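Local coordinates for lactococcal phage P2 ORF15 (Lactococcus phage p2, PDB 2WZP), which probably serves as the distal tail protein of the phage, forming part of the baseplate at the tail tip that engages the host cell, at residues 222-235 with 311-324. Residues are numbered along the deposited sequence; the frame is centred on the assembly and turned at random.
Sequences EEIFSFMGILYPKL and NLSKAEFKIKRKAD
Lys322 lies across Phe225 and ends on Glu223, at one end of two antiparallel strands, 226-233 and 314-322, whose axes run at 167°. Its CG stands over one face of the Phe225 ring, 3.8 Å from the centroid, a CH-pi contact displaced toward the rim. With CG anti to the backbone N (chi1 176°) the chain runs extended over the ring, then bends at its last torsion to bring NZ within 2.8 Å of Glu223 OE2, which it meets on the syn side, somewhat out of the carboxylate plane. Asp324 OD2 receives the same ammonium through its syn lone pair; one water bridges the two carboxylates, and a second joins Glu223 OE1 to the backbone N of Asp324. The shared lysine would offset the repulsion between the two acids.

Further along, Phe227 and Phe317 lie side by side, planes at 10° but slid so far that they barely overlap, centroids 5.0 Å apart. Gly229 is directly opposite Phe317, whose ring leans across the glycine, with CE2 3.9 Å from Leu231 CD2, which comes in at the ring edge. Backbone bonds pair Met228 with Lys318 and Ile230 with Glu316 in both directions. At the other end the Asn311 amide clasps the backbone of Leu235: OD1 accepts from Leu235 N at 2.8 Å and ND2 donates to Leu235 O at 3.0 Å, both on in-plane lone pairs, which fixes the rotation of the amide.

Both strands are interior to a six-stranded antiparallel sheet of the C-terminal domain, 312-322 being flanked by 165-173 and 224-233 by 265-269. Strand 240-246 of a second sheet packs on Leu231 and Leu312, whereas Met228, Ile230 and Tyr232 on the reverse face touch a chain of another protein.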
ATOM      1  N   GLU M 222     -25.853   6.047 -43.709  1.00 41.25           N
ATOM      2  CA  GLU M 222     -25.059   6.075 -42.468  1.00 40.37           C
ATOM      3  C   GLU M 222     -25.573   7.042 -41.421  1.00 44.14           C
ATOM      4  O   GLU M 222     -26.406   7.900 -41.718  1.00 44.12           O
ATOM      5  CB  GLU M 222     -23.598   6.441 -42.797  1.00 41.97           C
ATOM      6  CG  GLU M 222     -22.997   5.692 -43.985  1.00 58.62           C
ATOM      7  CD  GLU M 222     -22.319   4.350 -43.747  1.00 91.49           C
ATOM      8  OE1 GLU M 222     -22.728   3.602 -42.826  1.00 75.14           O
ATOM      9  OE2 GLU M 222     -21.349   4.050 -44.486  1.00 95.60           O
ATOM     10  N   GLU M 223     -25.028   6.932 -40.178  1.00 40.81           N
ATOM     11  CA  GLU M 223     -25.319   7.843 -39.064  1.00 39.24           C
ATOM     12  C   GLU M 223     -24.581   9.171 -39.297  1.00 38.58           C
ATOM     13  O   GLU M 223     -23.458   9.173 -39.831  1.00 35.14           O
ATOM     14  CB  GLU M 223     -24.805   7.254 -37.766  1.00 41.05           C
ATOM     15  CG  GLU M 223     -25.879   6.608 -36.934  1.00 60.81           C
ATOM     16  CD  GLU M 223     -25.356   6.278 -35.552  1.00 88.88           C
ATOM     17  OE1 GLU M 223     -24.692   5.228 -35.410  1.00 94.94           O
ATOM     18  OE2 GLU M 223     -25.548   7.103 -34.631  1.00 80.33           O
ATOM     19  N   ILE M 224     -25.196  10.292 -38.875  1.00 33.17           N
ATOM     20  CA  ILE M 224     -24.620  11.634 -38.969  1.00 30.80           C
ATOM     21  C   ILE M 224     -24.798  12.314 -37.602  1.00 35.33           C
ATOM     22  O   ILE M 224     -25.603  11.857 -36.786  1.00 36.52           O
ATOM     23  CB  ILE M 224     -25.255  12.474 -40.149  1.00 32.95           C
ATOM     24  CG1 ILE M 224     -26.706  12.927 -39.848  1.00 33.12           C
ATOM     25  CG2 ILE M 224     -25.147  11.769 -41.513  1.00 30.32           C
ATOM     26  CD1 ILE M 224     -27.114  14.163 -40.525  1.00 35.70           C
ATOM     27  N   PHE M 225     -24.059  13.403 -37.353  1.00 29.53           N
ATOM     28  CA  PHE M 225     -24.202  14.208 -36.150  1.00 26.71           C
ATOM     29  C   PHE M 225     -25.182  15.298 -36.460  1.00 29.85           C
ATOM     30  O   PHE M 225     -26.092  15.573 -35.677  1.00 29.57           O
ATOM     31  CB  PHE M 225     -22.856  14.819 -35.742  1.00 27.86           C
ATOM     32  CG  PHE M 225     -22.024  13.929 -34.857  1.00 28.98           C
ATOM     33  CD1 PHE M 225     -22.372  13.723 -33.522  1.00 32.39           C
ATOM     34  CD2 PHE M 225     -20.878  13.314 -35.343  1.00 29.62           C
ATOM     35  CE1 PHE M 225     -21.631  12.871 -32.713  1.00 32.22           C
ATOM     36  CE2 PHE M 225     -20.118  12.489 -34.520  1.00 31.90           C
ATOM     37  CZ  PHE M 225     -20.511  12.258 -33.218  1.00 30.62           C
ATOM     38  N   SER M 226     -24.987  15.908 -37.629  1.00 26.71           N
ATOM     39  CA  SER M 226     -25.740  17.045 -38.140  1.00 26.82           C
ATOM     40  C   SER M 226     -25.260  17.349 -39.551  1.00 30.76           C
ATOM     41  O   SER M 226     -24.321  16.735 -40.071  1.00 30.17           O
ATOM     42  CB  SER M 226     -25.467  18.272 -37.256  1.00 29.32           C
ATOM     43  OG  SER M 226     -24.089  18.590 -37.161  1.00 27.17           O
ATOM     44  N   PHE M 227     -25.877  18.335 -40.153  1.00 27.76           N
ATOM     45  CA  PHE M 227     -25.469  18.776 -41.468  1.00 27.36           C
ATOM     46  C   PHE M 227     -25.646  20.270 -41.535  1.00 34.40           C
ATOM     47  O   PHE M 227     -26.347  20.885 -40.717  1.00 32.67           O
ATOM     48  CB  PHE M 227     -26.237  18.038 -42.603  1.00 27.52           C
ATOM     49  CG  PHE M 227     -27.735  18.200 -42.532  1.00 27.23           C
ATOM     50  CD1 PHE M 227     -28.513  17.311 -41.791  1.00 29.84           C
ATOM     51  CD2 PHE M 227     -28.361  19.277 -43.137  1.00 26.92           C
ATOM     52  CE1 PHE M 227     -29.888  17.487 -41.688  1.00 30.19           C
ATOM     53  CE2 PHE M 227     -29.733  19.456 -43.027  1.00 29.62           C
ATOM     54  CZ  PHE M 227     -30.491  18.545 -42.329  1.00 28.14           C
ATOM     55  N   MET M 228     -25.035  20.830 -42.549  1.00 35.29           N
ATOM     56  CA  MET M 228     -25.086  22.228 -42.885  1.00 37.11           C
ATOM     57  C   MET M 228     -25.270  22.322 -44.416  1.00 39.58           C
ATOM     58  O   MET M 228     -24.722  21.509 -45.169  1.00 38.15           O
ATOM     59  CB  MET M 228     -23.799  22.861 -42.420  1.00 41.06           C
ATOM     60  CG  MET M 228     -23.775  24.306 -42.589  1.00 47.65           C
ATOM     61  SD  MET M 228     -22.637  24.645 -43.903  1.00 54.88           S
ATOM     62  CE  MET M 228     -22.683  26.376 -43.841  1.00 51.93           C
ATOM     63  N   GLY M 229     -26.083  23.265 -44.858  1.00 35.52           N
ATOM     64  CA  GLY M 229     -26.346  23.410 -46.283  1.00 34.32           C
ATOM     65  C   GLY M 229     -26.713  24.794 -46.742  1.00 36.36           C
ATOM     66  O   GLY M 229     -27.170  25.623 -45.943  1.00 34.72           O
ATOM     67  N   ILE M 230     -26.486  25.034 -48.048  1.00 32.93           N
ATOM     68  CA  ILE M 230     -26.814  26.254 -48.802  1.00 31.99           C
ATOM     69  C   ILE M 230     -27.843  25.808 -49.801  1.00 34.93           C
ATOM     70  O   ILE M 230     -27.546  24.956 -50.630  1.00 35.50           O
ATOM     71  CB  ILE M 230     -25.582  26.919 -49.466  1.00 34.54           C
ATOM     72  CG1 ILE M 230     -24.569  27.345 -48.379  1.00 34.05           C
ATOM     73  CG2 ILE M 230     -25.990  28.094 -50.377  1.00 33.51           C
ATOM     74  CD1 ILE M 230     -24.230  28.807 -48.281  1.00 35.31           C
ATOM     75  N   LEU M 231     -29.075  26.319 -49.651  1.00 29.13           N
ATOM     76  CA  LEU M 231     -30.237  25.985 -50.460  1.00 26.18           C
ATOM     77  C   LEU M 231     -30.513  27.111 -51.436  1.00 30.21           C
ATOM     78  O   LEU M 231     -30.528  28.274 -51.037  1.00 29.37           O
ATOM     79  CB  LEU M 231     -31.479  25.740 -49.565  1.00 25.08           C
ATOM     80  CG  LEU M 231     -31.321  24.920 -48.246  1.00 27.59           C
ATOM     81  CD1 LEU M 231     -32.637  24.846 -47.494  1.00 25.12           C
ATOM     82  CD2 LEU M 231     -30.845  23.518 -48.503  1.00 30.28           C
ATOM     83  N   TYR M 232     -30.715  26.770 -52.732  1.00 28.12           N
ATOM     84  CA  TYR M 232     -31.042  27.748 -53.776  1.00 27.85           C
ATOM     85  C   TYR M 232     -32.508  27.571 -54.230  1.00 32.75           C
ATOM     86  O   TYR M 232     -32.804  26.678 -55.041  1.00 31.69           O
ATOM     87  CB  TYR M 232     -30.040  27.703 -54.957  1.00 27.46           C
ATOM     88  CG  TYR M 232     -28.615  28.062 -54.573  1.00 27.22           C
ATOM     89  CD1 TYR M 232     -28.196  29.389 -54.531  1.00 28.50           C
ATOM     90  CD2 TYR M 232     -27.689  27.075 -54.242  1.00 27.72           C
ATOM     91  CE1 TYR M 232     -26.884  29.726 -54.199  1.00 26.62           C
ATOM     92  CE2 TYR M 232     -26.376  27.399 -53.902  1.00 28.37           C
ATOM     93  CZ  TYR M 232     -25.973  28.726 -53.908  1.00 35.72           C
ATOM     94  OH  TYR M 232     -24.692  29.068 -53.558  1.00 38.11           O
ATOM     95  N   PRO M 233     -33.441  28.407 -53.697  1.00 31.39           N
ATOM     96  CA  PRO M 233     -34.865  28.282 -54.108  1.00 31.70           C
ATOM     97  C   PRO M 233     -35.110  28.496 -55.602  1.00 37.93           C
ATOM     98  O   PRO M 233     -34.335  29.178 -56.276  1.00 37.89           O
ATOM     99  CB  PRO M 233     -35.603  29.306 -53.236  1.00 33.27           C
ATOM    100  CG  PRO M 233     -34.608  29.746 -52.170  1.00 37.28           C
ATOM    101  CD  PRO M 233     -33.241  29.506 -52.720  1.00 32.97           C
ATOM    102  N   LYS M 234     -36.151  27.847 -56.131  1.00 36.31           N
ATOM    103  CA  LYS M 234     -36.478  27.907 -57.553  1.00 36.26           C
ATOM    104  C   LYS M 234     -37.570  28.921 -57.859  1.00 42.76           C
ATOM    105  O   LYS M 234     -37.290  29.926 -58.513  1.00 43.72           O
ATOM    106  CB  LYS M 234     -36.831  26.501 -58.095  1.00 38.27           C
ATOM    107  CG  LYS M 234     -36.758  26.364 -59.608  1.00 45.63           C
ATOM    108  CD  LYS M 234     -36.812  24.919 -60.036  1.00 58.18           C
ATOM    109  CE  LYS M 234     -36.269  24.704 -61.433  1.00 68.35           C
ATOM    110  NZ  LYS M 234     -35.220  23.626 -61.455  1.00 75.27           N
ATOM    111  N   LEU M 235     -38.824  28.610 -57.485  1.00 40.76           N
ATOM    112  CA  LEU M 235     -39.991  29.440 -57.753  1.00 41.01           C
ATOM    113  C   LEU M 235     -40.294  30.415 -56.634  1.00 47.84           C
ATOM    114  O   LEU M 235     -40.224  30.066 -55.445  1.00 47.53           O
ATOM    115  CB  LEU M 235     -41.231  28.574 -58.047  1.00 40.91           C
ATOM    116  CG  LEU M 235     -41.132  27.551 -59.182  1.00 44.87           C
ATOM    117  CD1 LEU M 235     -42.352  26.669 -59.217  1.00 44.30           C
ATOM    118  CD2 LEU M 235     -40.902  28.231 -60.521  1.00 46.59           C
ATOM    119  N   ASN M 311     -38.652  22.705 -53.884  1.00 30.30           N
ATOM    120  CA  ASN M 311     -38.578  23.927 -54.667  1.00 29.33           C
ATOM    121  C   ASN M 311     -37.174  24.528 -54.677  1.00 33.97           C
ATOM    122  O   ASN M 311     -37.009  25.729 -54.494  1.00 34.58           O
ATOM    123  CB  ASN M 311     -39.662  24.919 -54.215  1.00 26.17           C
ATOM    124  CG  ASN M 311     -39.714  26.174 -55.000  1.00 41.14           C
ATOM    125  OD1 ASN M 311     -39.415  26.186 -56.190  1.00 39.59           O
ATOM    126  ND2 ASN M 311     -40.022  27.271 -54.332  1.00 30.84           N
ATOM    127  N   LEU M 312     -36.154  23.682 -54.911  1.00 29.40           N
ATOM    128  CA  LEU M 312     -34.767  24.148 -54.981  1.00 27.30           C
ATOM    129  C   LEU M 312     -34.190  23.767 -56.305  1.00 32.94           C
ATOM    130  O   LEU M 312     -34.459  22.665 -56.806  1.00 33.27           O
ATOM    131  CB  LEU M 312     -33.858  23.572 -53.869  1.00 25.79           C
ATOM    132  CG  LEU M 312     -34.300  23.685 -52.404  1.00 28.11           C
ATOM    133  CD1 LEU M 312     -33.290  23.012 -51.501  1.00 26.75           C
ATOM    134  CD2 LEU M 312     -34.466  25.149 -51.982  1.00 29.72           C
ATOM    135  N   SER M 313     -33.345  24.644 -56.856  1.00 28.76           N
ATOM    136  CA  SER M 313     -32.668  24.323 -58.091  1.00 27.57           C
ATOM    137  C   SER M 313     -31.403  23.517 -57.778  1.00 34.01           C
ATOM    138  O   SER M 313     -30.994  22.672 -58.560  1.00 34.10           O
ATOM    139  CB  SER M 313     -32.343  25.593 -58.862  1.00 29.05           C
ATOM    140  OG  SER M 313     -31.546  26.471 -58.089  1.00 43.36           O
ATOM    141  N   LYS M 314     -30.804  23.773 -56.613  1.00 33.67           N
ATOM    142  CA  LYS M 314     -29.552  23.193 -56.136  1.00 33.30           C
ATOM    143  C   LYS M 314     -29.484  23.338 -54.611  1.00 35.29           C
ATOM    144  O   LYS M 314     -30.136  24.220 -54.036  1.00 33.65           O
ATOM    145  CB  LYS M 314     -28.385  23.985 -56.783  1.00 36.15           C
ATOM    146  CG  LYS M 314     -27.007  23.321 -56.743  1.00 42.82           C
ATOM    147  CD  LYS M 314     -25.920  24.262 -57.270  1.00 43.45           C
ATOM    148  CE  LYS M 314     -24.791  23.525 -57.955  1.00 60.55           C
ATOM    149  NZ  LYS M 314     -23.612  24.402 -58.216  1.00 78.33           N
ATOM    150  N   ALA M 315     -28.675  22.481 -53.977  1.00 31.91           N
ATOM    151  CA  ALA M 315     -28.353  22.480 -52.547  1.00 31.37           C
ATOM    152  C   ALA M 315     -26.931  21.961 -52.396  1.00 35.78           C
ATOM    153  O   ALA M 315     -26.541  21.001 -53.069  1.00 36.37           O
ATOM    154  CB  ALA M 315     -29.317  21.597 -51.766  1.00 31.85           C
ATOM    155  N   GLU M 316     -26.139  22.617 -51.551  1.00 32.04           N
ATOM    156  CA  GLU M 316     -24.760  22.233 -51.279  1.00 30.70           C
ATOM    157  C   GLU M 316     -24.695  21.951 -49.796  1.00 33.12           C
ATOM    158  O   GLU M 316     -24.963  22.833 -48.985  1.00 31.46           O
ATOM    159  CB  GLU M 316     -23.796  23.366 -51.669  1.00 31.43           C
ATOM    160  CG  GLU M 316     -23.744  23.618 -53.164  1.00 37.69           C
ATOM    161  CD  GLU M 316     -22.601  22.986 -53.930  1.00 46.91           C
ATOM    162  OE1 GLU M 316     -22.207  23.547 -54.978  1.00 57.50           O
ATOM    163  OE2 GLU M 316     -22.092  21.936 -53.481  1.00 38.53           O
ATOM    164  N   PHE M 317     -24.385  20.704 -49.459  1.00 29.54           N
ATOM    165  CA  PHE M 317     -24.285  20.214 -48.087  1.00 27.24           C
ATOM    166  C   PHE M 317     -22.851  19.940 -47.629  1.00 32.31           C
ATOM    167  O   PHE M 317     -21.981  19.585 -48.432  1.00 33.41           O
ATOM    168  CB  PHE M 317     -25.133  18.937 -47.944  1.00 26.88           C
ATOM    169  CG  PHE M 317     -26.584  19.124 -47.565  1.00 26.38           C
ATOM    170  CD1 PHE M 317     -27.186  18.290 -46.635  1.00 27.80           C
ATOM    171  CD2 PHE M 317     -27.351  20.128 -48.147  1.00 28.19           C
ATOM    172  CE1 PHE M 317     -28.528  18.441 -46.306  1.00 28.14           C
ATOM    173  CE2 PHE M 317     -28.683  20.307 -47.787  1.00 30.03           C
ATOM    174  CZ  PHE M 317     -29.256  19.472 -46.856  1.00 28.23           C
ATOM    175  N   LYS M 318     -22.633  20.091 -46.322  1.00 28.68           N
ATOM    176  CA  LYS M 318     -21.427  19.727 -45.574  1.00 27.72           C
ATOM    177  C   LYS M 318     -21.959  18.917 -44.408  1.00 30.68           C
ATOM    178  O   LYS M 318     -22.574  19.469 -43.492  1.00 29.76           O
ATOM    179  CB  LYS M 318     -20.633  20.947 -45.108  1.00 29.15           C
ATOM    180  CG  LYS M 318     -19.248  20.595 -44.599  1.00 27.51           C
ATOM    181  CD  LYS M 318     -18.562  21.811 -44.022  1.00 25.56           C
ATOM    182  CE  LYS M 318     -17.153  21.465 -43.658  1.00 29.94           C
ATOM    183  NZ  LYS M 318     -16.413  22.611 -43.087  1.00 42.18           N
ATOM    184  N   ILE M 319     -21.874  17.598 -44.539  1.00 28.00           N
ATOM    185  CA  ILE M 319     -22.406  16.644 -43.568  1.00 26.99           C
ATOM    186  C   ILE M 319     -21.366  16.240 -42.584  1.00 30.62           C
ATOM    187  O   ILE M 319     -20.230  15.968 -42.968  1.00 30.46           O
ATOM    188  CB  ILE M 319     -23.024  15.452 -44.307  1.00 29.74           C
ATOM    189  CG1 ILE M 319     -24.191  15.926 -45.206  1.00 29.97           C
ATOM    190  CG2 ILE M 319     -23.475  14.371 -43.344  1.00 29.40           C
ATOM    191  CD1 ILE M 319     -24.099  15.514 -46.535  1.00 31.17           C
ATOM    192  N   LYS M 320     -21.755  16.221 -41.294  1.00 27.26           N
ATOM    193  CA  LYS M 320     -20.883  15.821 -40.213  1.00 25.64           C
ATOM    194  C   LYS M 320     -21.202  14.364 -39.945  1.00 30.39           C
ATOM    195  O   LYS M 320     -22.159  14.051 -39.231  1.00 29.39           O
ATOM    196  CB  LYS M 320     -21.073  16.718 -38.981  1.00 26.14           C
ATOM    197  CG  LYS M 320     -19.845  16.740 -38.107  1.00 33.13           C
ATOM    198  CD  LYS M 320     -20.132  17.303 -36.725  1.00 45.98           C
ATOM    199  CE  LYS M 320     -19.450  18.615 -36.412  1.00 44.09           C
ATOM    200  NZ  LYS M 320     -19.861  19.091 -35.075  1.00 59.34           N
ATOM    201  N   ARG M 321     -20.428  13.461 -40.588  1.00 27.76           N
ATOM    202  CA  ARG M 321     -20.588  11.999 -40.464  1.00 27.43           C
ATOM    203  C   ARG M 321     -20.218  11.530 -39.063  1.00 29.86           C
ATOM    204  O   ARG M 321     -19.412  12.176 -38.429  1.00 29.53           O
ATOM    205  CB  ARG M 321     -19.770  11.280 -41.536  1.00 28.57           C
ATOM    206  CG  ARG M 321     -20.193  11.671 -42.952  1.00 25.92           C
ATOM    207  CD  ARG M 321     -19.575  10.841 -44.033  1.00 41.42           C
ATOM    208  NE  ARG M 321     -19.807   9.411 -43.926  1.00 71.21           N
ATOM    209  CZ  ARG M 321     -20.253   8.653 -44.918  1.00 95.17           C
ATOM    210  NH1 ARG M 321     -20.402   7.347 -44.744  1.00 92.55           N
ATOM    211  NH2 ARG M 321     -20.522   9.187 -46.105  1.00 73.45           N
ATOM    212  N   LYS M 322     -20.825  10.451 -38.560  1.00 26.14           N
ATOM    213  CA  LYS M 322     -20.677   9.990 -37.177  1.00 24.86           C
ATOM    214  C   LYS M 322     -20.136   8.573 -37.059  1.00 31.01           C
ATOM    215  O   LYS M 322     -20.535   7.698 -37.823  1.00 31.08           O
ATOM    216  CB  LYS M 322     -22.062  10.108 -36.488  1.00 27.35           C
ATOM    217  CG  LYS M 322     -22.207   9.587 -35.043  1.00 34.13           C
ATOM    218  CD  LYS M 322     -23.571   9.935 -34.507  1.00 42.38           C
ATOM    219  CE  LYS M 322     -23.715   9.822 -33.024  1.00 52.04           C
ATOM    220  NZ  LYS M 322     -24.268   8.518 -32.638  1.00 65.33           N
ATOM    221  N   ALA M 323     -19.269   8.341 -36.054  1.00 29.27           N
ATOM    222  CA  ALA M 323     -18.707   7.050 -35.680  1.00 29.61           C
ATOM    223  C   ALA M 323     -18.475   7.117 -34.189  1.00 35.34           C
ATOM    224  O   ALA M 323     -17.650   7.909 -33.757  1.00 36.46           O
ATOM    225  CB  ALA M 323     -17.403   6.812 -36.414  1.00 30.29           C
ATOM    226  N   ASP M 324     -19.215   6.345 -33.387  1.00 31.50           N
ATOM    227  CA  ASP M 324     -19.064   6.399 -31.921  1.00 31.99           C
ATOM    228  C   ASP M 324     -17.713   5.821 -31.460  1.00 32.84           C
ATOM    229  O   ASP M 324     -17.180   6.223 -30.410  1.00 32.41           O
ATOM    230  CB  ASP M 324     -20.224   5.646 -31.205  1.00 35.09           C
ATOM    231  CG  ASP M 324     -21.631   6.122 -31.492  1.00 51.23           C
ATOM    232  OD1 ASP M 324     -22.548   5.274 -31.491  1.00 55.01           O
ATOM    233  OD2 ASP M 324     -21.828   7.358 -31.628  1.00 54.75           O
TER
HETATM  234  O   HOH W   1     -21.658   5.095 -34.819  1.00 33.40           O
HETATM  235  O   HOH W   2     -25.810   5.599 -31.790  1.00 55.15           O
HETATM  236  O   HOH W   3     -22.866  18.413 -34.416  1.00 34.78           O